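PDB 6RIW: ORF10 from Moritella marina, which probably catalyses the chain-extending condensation of polyunsaturated fatty acid synthesis, this piece being the ketosynthase-chain length factor didomain of a longer, multidomain synthase. Local coordinates for residues Glu2-Val7 / Ala283-Gly288; Glu113-Ile118 / Met217-Ala222; Leu205-Leu210 / Met266-Gln271; Pro430-Val435 / Val448-Thr453. All coordinates share one frame; numbering follows the deposited sequence.

Contact 1. Residues Glu2-Val7 / Ala283-Gly288; sequences ENIAVV and AIIKGG. With MG (magnesium ion), chain B.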
loop_
_atom_site.group_PDB
_atom_site.type_symbol
_atom_site.label_atom_id
_atom_site.label_comp_id
_atom_site.label_asym_id
_atom_site.label_seq_id
_atom_site.Cartn_x
_atom_site.Cartn_y
_atom_site.Cartn_z
ATOM N N GLU A 2 -20.657 -15.353 12.486
ATOM C CA GLU A 2 -21.646 -14.485 13.117
ATOM C C GLU A 2 -21.886 -13.191 12.336
ATOM O O GLU A 2 -20.958 -12.588 11.792
ATOM C CB GLU A 2 -21.194 -14.144 14.539
ATOM C CG GLU A 2 -22.195 -13.324 15.299
ATOM C CD GLU A 2 -21.718 -12.958 16.674
ATOM O OE1 GLU A 2 -20.586 -13.352 17.030
ATOM O OE2 GLU A 2 -22.479 -12.275 17.397
ATOM N N ASN A 3 -23.153 -12.767 12.289
ATOM C CA ASN A 3 -23.523 -11.431 11.829
ATOM C C ASN A 3 -22.609 -10.356 12.408
ATOM O O ASN A 3 -22.376 -10.311 13.620
ATOM C CB ASN A 3 -24.959 -11.112 12.251
ATOM C CG ASN A 3 -25.993 -11.820 11.397
ATOM O OD1 ASN A 3 -25.688 -12.351 10.320
ATOM N ND2 ASN A 3 -27.237 -11.809 11.866
ATOM N N ILE A 4 -22.127 -9.467 11.540
ATOM C CA ILE A 4 -21.380 -8.281 11.948
ATOM C C ILE A 4 -22.287 -7.069 11.781
ATOM O O ILE A 4 -22.910 -6.898 10.727
ATOM C CB ILE A 4 -20.084 -8.120 11.128
ATOM C CG1 ILE A 4 -19.186 -9.353 11.324
ATOM C CG2 ILE A 4 -19.369 -6.828 11.531
ATOM C CD1 ILE A 4 -18.757 -9.580 12.790
ATOM N N ALA A 5 -22.369 -6.242 12.816
ATOM C CA ALA A 5 -23.158 -5.015 12.785
ATOM C C ALA A 5 -22.255 -3.840 12.447
ATOM O O ALA A 5 -21.167 -3.709 13.018
ATOM C CB ALA A 5 -23.840 -4.767 14.127
ATOM N N VAL A 6 -22.702 -3.006 11.507
ATOM C CA VAL A 6 -22.111 -1.696 11.268
ATOM C C VAL A 6 -22.754 -0.701 12.226
ATOM O O VAL A 6 -23.962 -0.438 12.142
ATOM C CB VAL A 6 -22.313 -1.256 9.810
ATOM C CG1 VAL A 6 -21.565 0.074 9.550
ATOM C CG2 VAL A 6 -21.878 -2.362 8.863
ATOM N N VAL A 7 -21.959 -0.140 13.135
ATOM C CA VAL A 7 -22.502 0.713 14.190
ATOM C C VAL A 7 -22.046 2.156 14.079
ATOM O O VAL A 7 -22.447 2.987 14.910
ATOM C CB VAL A 7 -22.187 0.148 15.586
ATOM C CG1 VAL A 7 -22.728 -1.279 15.699
ATOM C CG2 VAL A 7 -20.662 0.166 15.870
ATOM N N ALA A 283 -26.662 -1.591 9.445
ATOM C CA ALA A 283 -26.872 -2.710 8.540
ATOM C C ALA A 283 -26.124 -3.892 9.122
ATOM O O ALA A 283 -25.294 -3.740 10.024
ATOM C CB ALA A 283 -26.392 -2.406 7.117
ATOM N N ILE A 284 -26.435 -5.070 8.599
ATOM C CA ILE A 284 -25.782 -6.316 8.974
ATOM C C ILE A 284 -24.925 -6.765 7.798
ATOM O O ILE A 284 -25.400 -6.809 6.650
ATOM C CB ILE A 284 -26.810 -7.405 9.345
ATOM C CG1 ILE A 284 -27.664 -6.981 10.565
ATOM C CG2 ILE A 284 -26.112 -8.761 9.526
ATOM C CD1 ILE A 284 -26.999 -7.128 11.923
ATOM N N ILE A 285 -23.658 -7.071 8.070
ATOM C CA ILE A 285 -22.819 -7.746 7.090
ATOM C C ILE A 285 -23.047 -9.239 7.295
ATOM O O ILE A 285 -22.660 -9.806 8.322
ATOM C CB ILE A 285 -21.336 -7.368 7.233
ATOM C CG1 ILE A 285 -21.161 -5.849 7.042
ATOM C CG2 ILE A 285 -20.509 -8.124 6.202
ATOM C CD1 ILE A 285 -19.779 -5.335 7.405
ATOM N N LYS A 286 -23.730 -9.863 6.333
ATOM C CA LYS A 286 -24.133 -11.255 6.460
ATOM C C LYS A 286 -23.006 -12.191 6.074
ATOM O O LYS A 286 -22.908 -13.305 6.611
ATOM C CB LYS A 286 -25.361 -11.521 5.582
ATOM C CG LYS A 286 -26.128 -12.804 5.917
ATOM C CD LYS A 286 -26.869 -12.706 7.263
ATOM C CE LYS A 286 -27.453 -14.057 7.667
ATOM N NZ LYS A 286 -26.436 -15.168 7.517
ATOM N N GLY A 287 -22.151 -11.752 5.160
ATOM C CA GLY A 287 -21.028 -12.557 4.738
ATOM C C GLY A 287 -20.334 -11.883 3.575
ATOM O O GLY A 287 -20.680 -10.767 3.183
ATOM N N GLY A 288 -19.351 -12.582 3.033
ATOM C CA GLY A 288 -18.675 -12.077 1.857
ATOM C C GLY A 288 -17.432 -12.895 1.603
ATOM O O GLY A 288 -17.128 -13.843 2.331
HETATM MG MG MG B . -22.332 -14.345 8.482
HETATM O O HOH W 1 -21.258 -12.272 9.056
#
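Ile4 and Ile285 grip each other through a pair of backbone bonds, Ile285 N to Ile4 O at 2.8 Å and the longer Ile4 N to Ile285 O at 3.3 Å. They form a hydrogen-bonded pair in the antiparallel joining of strands 4-12 and 283-292 in the thiolase-like fold of the ketosynthase. Just before strand 4-12, a magnesium-bound water lies 2.8 Å from Glu2 O and 2.9 Å from Ile285 O, within hydrogen-bonding reach of both. The ion is held directly by Lys286 O at 2.2 Å and, outside the two segments, by Met1 O, which ties the start of the chain to strand 283-292. Lys286 and Gly287 together face Val448 in a classic beta bulge. The lysine's bend at chi2 (70°) sets CD 3.3 Å from Asn3 OD1, and the one at chi4 (47°) turns NZ, which bonds to Ala318 O; Asn3 ND2 bonds to Gln271 OE1. Ile4 and Ile285 both touch Cys207 of helix 198-211, while Val6 touches Leu268 of strand 259-270. On the face with Ala5, the methyl CG2 of Ile284 sits 3.6 Å from Asn3 CG, and on the helix-covered face Val6 CG2 meets Ile285 CD1 at 3.9 Å.

Contact 2. Residues Glu113-Ile118 / Met217-Ala222; sequences ENCGVI and MMLAGA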
loop_
_atom_site.group_PDB
_atom_site.type_symbol
_atom_site.label_atom_id
_atom_site.label_comp_id
_atom_site.label_asym_id
_atom_site.label_seq_id
_atom_site.Cartn_x
_atom_site.Cartn_y
_atom_site.Cartn_z
ATOM N N GLU A 113 -9.532 0.050 23.758
ATOM C CA GLU A 113 -8.411 -0.834 24.055
ATOM C C GLU A 113 -8.470 -2.121 23.246
ATOM O O GLU A 113 -7.429 -2.710 22.931
ATOM C CB GLU A 113 -8.382 -1.150 25.547
ATOM C CG GLU A 113 -7.161 -1.936 25.988
ATOM C CD GLU A 113 -6.832 -1.716 27.464
ATOM O OE1 GLU A 113 -7.780 -1.487 28.261
ATOM O OE2 GLU A 113 -5.624 -1.772 27.816
ATOM N N ASN A 114 -9.663 -2.574 22.887
ATOM C CA ASN A 114 -9.808 -3.788 22.095
ATOM C C ASN A 114 -10.350 -3.506 20.701
ATOM O O ASN A 114 -11.076 -4.329 20.136
ATOM C CB ASN A 114 -10.699 -4.777 22.848
ATOM C CG ASN A 114 -10.064 -5.218 24.139
ATOM O OD1 ASN A 114 -10.583 -4.952 25.218
ATOM N ND2 ASN A 114 -8.905 -5.845 24.039
ATOM N N CYS A 115 -10.010 -2.344 20.141
ATOM C CA CYS A 115 -10.419 -1.955 18.796
ATOM C C CYS A 115 -9.188 -1.873 17.898
ATOM O O CYS A 115 -8.171 -1.288 18.291
ATOM C CB CYS A 115 -11.130 -0.602 18.813
ATOM S SG CYS A 115 -11.852 -0.061 17.237
ATOM N N GLY A 116 -9.271 -2.470 16.710
ATOM C CA GLY A 116 -8.224 -2.375 15.716
ATOM C C GLY A 116 -8.684 -1.539 14.529
ATOM O O GLY A 116 -9.799 -1.017 14.504
ATOM N N VAL A 117 -7.794 -1.403 13.541
ATOM C CA VAL A 117 -8.142 -0.652 12.327
ATOM C C VAL A 117 -7.416 -1.260 11.129
ATOM O O VAL A 117 -6.224 -1.556 11.204
ATOM C CB VAL A 117 -7.842 0.857 12.458
ATOM C CG1 VAL A 117 -6.403 1.118 12.946
ATOM C CG2 VAL A 117 -8.138 1.583 11.128
ATOM N N ILE A 118 -8.148 -1.472 10.030
ATOM C CA ILE A 118 -7.568 -1.893 8.753
ATOM C C ILE A 118 -7.917 -0.842 7.705
ATOM O O ILE A 118 -9.095 -0.523 7.504
ATOM C CB ILE A 118 -8.055 -3.296 8.327
ATOM C CG1 ILE A 118 -7.638 -4.330 9.379
ATOM C CG2 ILE A 118 -7.467 -3.672 6.970
ATOM C CD1 ILE A 118 -8.235 -5.729 9.143
ATOM N N MET A 217 -13.919 -4.721 18.598
ATOM C CA MET A 217 -14.427 -3.691 17.717
ATOM C C MET A 217 -13.369 -3.499 16.642
ATOM O O MET A 217 -12.175 -3.704 16.897
ATOM C CB MET A 217 -14.688 -2.383 18.489
ATOM C CG MET A 217 -15.396 -1.282 17.707
ATOM S SD MET A 217 -15.749 0.168 18.755
ATOM C CE MET A 217 -15.088 -0.359 20.344
ATOM N N MET A 218 -13.807 -3.152 15.431
ATOM C CA MET A 218 -12.857 -2.844 14.366
ATOM C C MET A 218 -13.288 -1.596 13.608
ATOM O O MET A 218 -14.471 -1.423 13.295
ATOM C CB MET A 218 -12.712 -4.006 13.361
ATOM C CG MET A 218 -11.943 -5.218 13.879
ATOM S SD MET A 218 -10.215 -4.884 14.269
ATOM C CE MET A 218 -9.543 -4.540 12.614
ATOM N N LEU A 219 -12.314 -0.742 13.288
ATOM C CA LEU A 219 -12.472 0.282 12.258
ATOM C C LEU A 219 -12.026 -0.297 10.920
ATOM O O LEU A 219 -10.981 -0.957 10.832
ATOM C CB LEU A 219 -11.636 1.521 12.587
ATOM C CG LEU A 219 -12.098 2.453 13.707
ATOM C CD1 LEU A 219 -11.056 3.528 13.933
ATOM C CD2 LEU A 219 -13.411 3.093 13.355
ATOM N N ALA A 220 -12.828 -0.090 9.889
ATOM C CA ALA A 220 -12.443 -0.518 8.555
ATOM C C ALA A 220 -12.786 0.592 7.576
ATOM O O ALA A 220 -13.900 1.122 7.581
ATOM C CB ALA A 220 -13.133 -1.827 8.139
ATOM N N GLY A 221 -11.844 0.922 6.717
ATOM C CA GLY A 221 -12.056 2.039 5.831
ATOM C C GLY A 221 -10.938 2.121 4.826
ATOM O O GLY A 221 -10.170 1.170 4.661
ATOM N N ALA A 222 -10.859 3.268 4.152
ATOM C CA ALA A 222 -9.850 3.468 3.119
ATOM C C ALA A 222 -9.687 4.953 2.845
ATOM O O ALA A 222 -10.555 5.765 3.169
ATOM C CB ALA A 222 -10.210 2.734 1.823
#
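Met218 curls back over Gly116, its SD 3.5 Å from Gly116 CA and its CE above the peptide that leads to Val117. Bends at chi2 (-64°) and chi3 (-67°) fold the thioether across to the neighbouring strand instead of letting it run on from its own. With no side chain on Gly116, the sulfur can come down onto its CA. The methyl CE then reaches Ile118, 3.8 Å from CG1, and the two chains slant across each other. The other face carries Cys115, Val117, Met217 and Leu219. Here Cys115 SG lies against Met217 CG at 3.8 Å, and Leu219 CG is a little farther from the same sulfur. Val117 CG2 rests on Leu219 CB at 3.8 Å. Between the two faces the strands run parallel in register, bonded in the usual staggered ladder; its shortest rung is Leu219 N to Gly116 O, 2.8 Å and nearly straight at 174°. These are central strands of the ketosynthase core. Helix 198-211 packs on the Met218 and Ala220 face, where Met218 meets Ala206 and Ala220 meets Val203. Strand 259-270 flanks strand 217-224 along one edge, and strand 189-193 lies beside strand 115-120.

Contact 3. Residues Leu205-Leu210 / Met266-Gln271; sequences LACDYL and MVLKRQ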
loop_
_atom_site.group_PDB
_atom_site.type_symbol
_atom_site.label_atom_id
_atom_site.label_comp_id
_atom_site.label_asym_id
_atom_site.label_seq_id
_atom_site.Cartn_x
_atom_site.Cartn_y
_atom_site.Cartn_z
ATOM N N LEU A 205 -11.687 -8.268 5.957
ATOM C CA LEU A 205 -10.665 -8.726 6.896
ATOM C C LEU A 205 -10.929 -8.220 8.306
ATOM O O LEU A 205 -10.566 -8.889 9.285
ATOM C CB LEU A 205 -9.273 -8.277 6.416
ATOM C CG LEU A 205 -8.820 -8.912 5.108
ATOM C CD1 LEU A 205 -7.421 -8.392 4.769
ATOM C CD2 LEU A 205 -8.806 -10.436 5.184
ATOM N N ALA A 206 -11.554 -7.053 8.448
ATOM C CA ALA A 206 -11.881 -6.585 9.791
ATOM C C ALA A 206 -12.961 -7.461 10.421
ATOM O O ALA A 206 -12.893 -7.771 11.621
ATOM C CB ALA A 206 -12.320 -5.115 9.761
ATOM N N CYS A 207 -13.951 -7.891 9.622
ATOM C CA CYS A 207 -14.904 -8.896 10.093
ATOM C C CYS A 207 -14.196 -10.173 10.536
ATOM O O CYS A 207 -14.543 -10.749 11.579
ATOM C CB CYS A 207 -15.936 -9.239 9.010
ATOM S SG CYS A 207 -17.009 -7.880 8.514
ATOM N N ASP A 208 -13.208 -10.634 9.755
ATOM C CA ASP A 208 -12.427 -11.820 10.137
ATOM C C ASP A 208 -11.777 -11.647 11.501
ATOM O O ASP A 208 -11.721 -12.594 12.294
ATOM C CB ASP A 208 -11.320 -12.108 9.118
ATOM C CG ASP A 208 -11.841 -12.578 7.774
ATOM O OD1 ASP A 208 -13.037 -12.931 7.651
ATOM O OD2 ASP A 208 -11.019 -12.601 6.822
ATOM N N TYR A 209 -11.216 -10.461 11.774
ATOM C CA TYR A 209 -10.569 -10.259 13.061
ATOM C C TYR A 209 -11.594 -10.278 14.193
ATOM O O TYR A 209 -11.276 -10.721 15.308
ATOM C CB TYR A 209 -9.763 -8.951 13.070
ATOM C CG TYR A 209 -8.368 -9.113 12.438
ATOM C CD1 TYR A 209 -8.214 -9.824 11.260
ATOM C CD2 TYR A 209 -7.211 -8.582 13.047
ATOM C CE1 TYR A 209 -6.952 -10.010 10.661
ATOM C CE2 TYR A 209 -5.935 -8.760 12.456
ATOM C CZ TYR A 209 -5.829 -9.469 11.252
ATOM O OH TYR A 209 -4.608 -9.676 10.625
ATOM N N LEU A 210 -12.821 -9.810 13.926
ATOM C CA LEU A 210 -13.893 -9.952 14.907
ATOM C C LEU A 210 -14.259 -11.420 15.112
ATOM O O LEU A 210 -14.515 -11.842 16.242
ATOM C CB LEU A 210 -15.128 -9.125 14.495
ATOM C CG LEU A 210 -14.966 -7.596 14.549
ATOM C CD1 LEU A 210 -16.137 -6.837 13.931
ATOM C CD2 LEU A 210 -14.695 -7.060 15.989
ATOM N N MET A 266 -15.845 2.843 8.664
ATOM C CA MET A 266 -16.971 2.208 9.340
ATOM C C MET A 266 -16.505 1.569 10.642
ATOM O O MET A 266 -15.357 1.123 10.753
ATOM C CB MET A 266 -17.593 1.144 8.464
ATOM C CG MET A 266 -18.536 1.662 7.398
ATOM S SD MET A 266 -18.589 0.446 6.059
ATOM C CE MET A 266 -18.320 -1.035 7.018
ATOM N N VAL A 267 -17.409 1.503 11.623
ATOM C CA VAL A 267 -17.154 0.858 12.911
ATOM C C VAL A 267 -17.952 -0.438 12.956
ATOM O O VAL A 267 -19.172 -0.420 12.741
ATOM C CB VAL A 267 -17.543 1.762 14.101
ATOM C CG1 VAL A 267 -17.142 1.086 15.406
ATOM C CG2 VAL A 267 -16.929 3.134 13.976
ATOM N N LEU A 268 -17.269 -1.560 13.222
ATOM C CA LEU A 268 -17.852 -2.896 13.171
ATOM C C LEU A 268 -17.795 -3.593 14.525
ATOM O O LEU A 268 -16.777 -3.541 15.222
ATOM C CB LEU A 268 -17.126 -3.783 12.151
ATOM C CG LEU A 268 -16.939 -3.225 10.744
ATOM C CD1 LEU A 268 -16.212 -4.231 9.862
ATOM C CD2 LEU A 268 -18.294 -2.869 10.142
ATOM N N LYS A 269 -18.873 -4.302 14.869
ATOM C CA LYS A 269 -18.893 -5.159 16.050
ATOM C C LYS A 269 -19.658 -6.433 15.720
ATOM O O LYS A 269 -20.486 -6.450 14.807
ATOM C CB LYS A 269 -19.551 -4.461 17.265
ATOM C CG LYS A 269 -18.704 -3.334 17.886
ATOM C CD LYS A 269 -19.530 -2.495 18.878
ATOM C CE LYS A 269 -19.901 -3.290 20.132
ATOM N NZ LYS A 269 -20.297 -2.385 21.270
ATOM N N ARG A 270 -19.354 -7.512 16.442
ATOM C CA ARG A 270 -20.202 -8.695 16.359
ATOM C C ARG A 270 -21.620 -8.303 16.781
ATOM O O ARG A 270 -21.806 -7.510 17.705
ATOM C CB ARG A 270 -19.641 -9.823 17.251
ATOM C CG ARG A 270 -18.276 -10.363 16.777
ATOM C CD ARG A 270 -17.669 -11.410 17.720
ATOM N NE ARG A 270 -17.413 -10.839 19.035
ATOM C CZ ARG A 270 -16.244 -10.344 19.427
ATOM N NH1 ARG A 270 -16.119 -9.808 20.634
ATOM N NH2 ARG A 270 -15.194 -10.368 18.617
ATOM N N GLN A 271 -22.619 -8.820 16.064
ATOM C CA GLN A 271 -23.996 -8.387 16.319
ATOM C C GLN A 271 -24.411 -8.642 17.764
ATOM O O GLN A 271 -25.105 -7.816 18.367
ATOM C CB GLN A 271 -24.968 -9.086 15.369
ATOM C CG GLN A 271 -26.384 -8.476 15.413
ATOM C CD GLN A 271 -27.425 -9.438 14.890
ATOM O OE1 GLN A 271 -27.134 -10.611 14.669
ATOM N NE2 GLN A 271 -28.640 -8.944 14.677
#
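Leu210 and Leu268 meet where helix 198-211 lies over strand 259-270, the segment axes 8.6 Å apart at closest and inclined by 33°, a helix-on-sheet layer of the thiolase-like ketosynthase core. The leucine side chains cross at about a right angle: Leu210 CD1 reaches the strand, 3.7 Å from Leu268 CB and 3.6 Å from Leu268 O. Leu268 returns the contact farther up the helix, its CD1 touching both Ala206 CB and Cys207 SG at 4.0 Å, so one methyl touches two consecutive helix residues. Ile4 of the neighbouring strand touches Cys207 and Leu268 as well and extends this apolar layer. The polar part of the contact lies at the strand's end. Arg270, at the N-cap position of helix 271-277, bends at chi3 (-62°) and turns its guanidinium edge to the last turn of helix 198-211. Its other bonds go to Ala215 O, Asn216 OD1 and Asp273, so the group ties the helix end to the turn after it and to the next helix. A leucine in its place would probably leave the carbonyl of Leu210 without this donor and the carboxylate of Asp273 without its cationic mate. Arg270 NH2 meets Leu210 O at 2.9 Å, in the carbonyl plane on a lone pair, with an N-H...O angle of 149°.

Contact 4. Residues Pro430-Val435 / Val448-Thr453; sequences PRTAGV and VLQQPT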
loop_
_atom_site.group_PDB
_atom_site.type_symbol
_atom_site.label_atom_id
_atom_site.label_comp_id
_atom_site.label_asym_id
_atom_site.label_seq_id
_atom_site.Cartn_x
_atom_site.Cartn_y
_atom_site.Cartn_z
ATOM N N PRO A 430 -35.500 -10.661 4.663
ATOM C CA PRO A 430 -34.780 -9.401 4.901
ATOM C C PRO A 430 -34.419 -8.719 3.586
ATOM O O PRO A 430 -34.088 -9.375 2.598
ATOM C CB PRO A 430 -33.521 -9.835 5.675
ATOM C CG PRO A 430 -33.648 -11.343 5.901
ATOM C CD PRO A 430 -34.642 -11.841 4.880
ATOM N N ARG A 431 -34.515 -7.390 3.572
ATOM C CA ARG A 431 -33.923 -6.626 2.483
ATOM C C ARG A 431 -32.445 -6.978 2.380
ATOM O O ARG A 431 -31.729 -6.965 3.386
ATOM C CB ARG A 431 -34.091 -5.126 2.723
ATOM C CG ARG A 431 -35.510 -4.612 2.488
ATOM C CD ARG A 431 -35.548 -3.098 2.459
ATOM N NE ARG A 431 -35.226 -2.547 3.767
ATOM C CZ ARG A 431 -35.988 -1.680 4.427
ATOM N NH1 ARG A 431 -37.131 -1.252 3.895
ATOM N NH2 ARG A 431 -35.604 -1.247 5.624
ATOM N N THR A 432 -31.991 -7.292 1.168
ATOM C CA THR A 432 -30.658 -7.841 0.962
ATOM C C THR A 432 -29.986 -7.169 -0.228
ATOM O O THR A 432 -30.587 -7.045 -1.299
ATOM C CB THR A 432 -30.732 -9.358 0.765
ATOM O OG1 THR A 432 -31.387 -9.936 1.901
ATOM C CG2 THR A 432 -29.344 -9.957 0.642
ATOM N N ALA A 433 -28.733 -6.746 -0.037
ATOM C CA ALA A 433 -27.960 -6.088 -1.076
ATOM C C ALA A 433 -26.587 -6.732 -1.189
ATOM O O ALA A 433 -26.032 -7.218 -0.203
ATOM C CB ALA A 433 -27.811 -4.585 -0.789
ATOM N N GLY A 434 -26.044 -6.731 -2.401
ATOM C CA GLY A 434 -24.656 -7.084 -2.630
ATOM C C GLY A 434 -23.847 -5.836 -2.929
ATOM O O GLY A 434 -24.379 -4.841 -3.426
ATOM N N VAL A 435 -22.554 -5.873 -2.612
ATOM C CA VAL A 435 -21.622 -4.840 -3.056
ATOM C C VAL A 435 -20.422 -5.536 -3.678
ATOM O O VAL A 435 -19.822 -6.419 -3.049
ATOM C CB VAL A 435 -21.161 -3.919 -1.905
ATOM C CG1 VAL A 435 -20.193 -2.853 -2.447
ATOM C CG2 VAL A 435 -22.329 -3.263 -1.222
ATOM N N VAL A 448 -22.199 -9.311 1.244
ATOM C CA VAL A 448 -23.645 -9.510 1.315
ATOM C C VAL A 448 -24.152 -8.782 2.552
ATOM O O VAL A 448 -23.720 -9.075 3.678
ATOM C CB VAL A 448 -24.009 -11.003 1.349
ATOM C CG1 VAL A 448 -25.539 -11.171 1.282
ATOM C CG2 VAL A 448 -23.333 -11.716 0.203
ATOM N N LEU A 449 -25.037 -7.804 2.344
ATOM C CA LEU A 449 -25.538 -6.951 3.407
ATOM C C LEU A 449 -27.048 -7.119 3.551
ATOM O O LEU A 449 -27.760 -7.341 2.566
ATOM C CB LEU A 449 -25.235 -5.479 3.133
ATOM C CG LEU A 449 -23.854 -5.147 2.578
ATOM C CD1 LEU A 449 -23.795 -3.655 2.243
ATOM C CD2 LEU A 449 -22.830 -5.523 3.640
ATOM N N GLN A 450 -27.532 -6.968 4.780
ATOM C CA GLN A 450 -28.959 -7.043 5.053
ATOM C C GLN A 450 -29.380 -5.885 5.942
ATOM O O GLN A 450 -28.568 -5.286 6.652
ATOM C CB GLN A 450 -29.326 -8.383 5.700
ATOM C CG GLN A 450 -29.227 -9.551 4.728
ATOM C CD GLN A 450 -29.673 -10.878 5.343
ATOM O OE1 GLN A 450 -29.670 -11.048 6.566
ATOM N NE2 GLN A 450 -30.059 -11.817 4.492
ATOM N N GLN A 451 -30.681 -5.591 5.911
ATOM C CA GLN A 451 -31.220 -4.505 6.710
ATOM C C GLN A 451 -30.910 -4.737 8.186
ATOM O O GLN A 451 -30.722 -5.883 8.617
ATOM C CB GLN A 451 -32.735 -4.385 6.490
ATOM C CG GLN A 451 -33.518 -5.629 6.864
ATOM C CD GLN A 451 -35.004 -5.473 6.563
ATOM O OE1 GLN A 451 -35.530 -6.107 5.646
ATOM N NE2 GLN A 451 -35.673 -4.604 7.315
ATOM N N PRO A 452 -30.808 -3.669 8.978
ATOM C CA PRO A 452 -30.468 -3.841 10.390
ATOM C C PRO A 452 -31.566 -4.570 11.141
ATOM O O PRO A 452 -32.750 -4.460 10.817
ATOM C CB PRO A 452 -30.318 -2.404 10.902
ATOM C CG PRO A 452 -31.087 -1.576 9.940
ATOM C CD PRO A 452 -30.967 -2.251 8.614
ATOM N N THR A 453 -31.156 -5.302 12.174
ATOM C CA THR A 453 -32.109 -6.005 13.023
ATOM C C THR A 453 -31.462 -6.268 14.372
ATOM O O THR A 453 -30.241 -6.433 14.467
ATOM C CB THR A 453 -32.568 -7.327 12.394
ATOM O OG1 THR A 453 -33.461 -8.001 13.290
ATOM C CG2 THR A 453 -31.373 -8.232 12.111
#
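The amide of Gln451 and the guanidinium of Arg431 lie with their planes 20° apart, although their side chains cross at about a right angle; Gln451 NE2 comes 3.8 Å from Arg431 NH2. The other end of the amide does the bonding. Gln451 OE1 takes the Arg431 backbone N-H on an in-plane lone pair at 2.6 Å, and Gln451 N gives its own hydrogen to Arg431 O, so the glutamine clasps that residue at both its N-H and its carbonyl. A chi1 of 60°, with CG between the backbone N and the carbonyl carbon, puts the amide beside the backbone of Arg431. An alanine here would probably leave the Arg431 N-H without its acceptor, with just the Gln451 N bond to Arg431 O left of the pair. The flat amide of Gln450 runs alongside Pro430, whose CG is 3.9 Å from Gln450 NE2. These residues lie at the open end of the antiparallel hairpin of strands 432-439 and 443-450, which belongs to the ketosynthase core; Ala433 and Leu449 form a hydrogen-bonded pair in it, each backbone bond 2.8 Å long. Thr432 OG1 donates to Pro430 O from above the carbonyl plane and accepts a weak bond from Gln450 NE2. Leu385 of helix 374-387 covers Ala433 and Leu449 on one face, and Val435 CG2 meets Leu449 CD1 at 3.8 Å.

All four contacts lie within the ketosynthase part of the chain, on one side of the chain's centre. Contacts 2 and 3 are nested inside the loop closed by contact 1, their segments alternating along the chain; contact 4 follows. Strand 4-12 pairs with strands 259-270 and 283-292, while strand 259-270 also pairs with strand 217-224 of contact 2, and strand 283-292 with strand 443-450 of contact 4. Contact 3 thus lies between contacts 1 and 2, centres about 8 Å apart in each case; the centre of contact 4 is about 9 Å from that of contact 1 and about 22 Å from that of contact 2. Neighbouring strands so connect residues far apart in sequence, with the magnesium ion mid-run, near the start of strand 4-12.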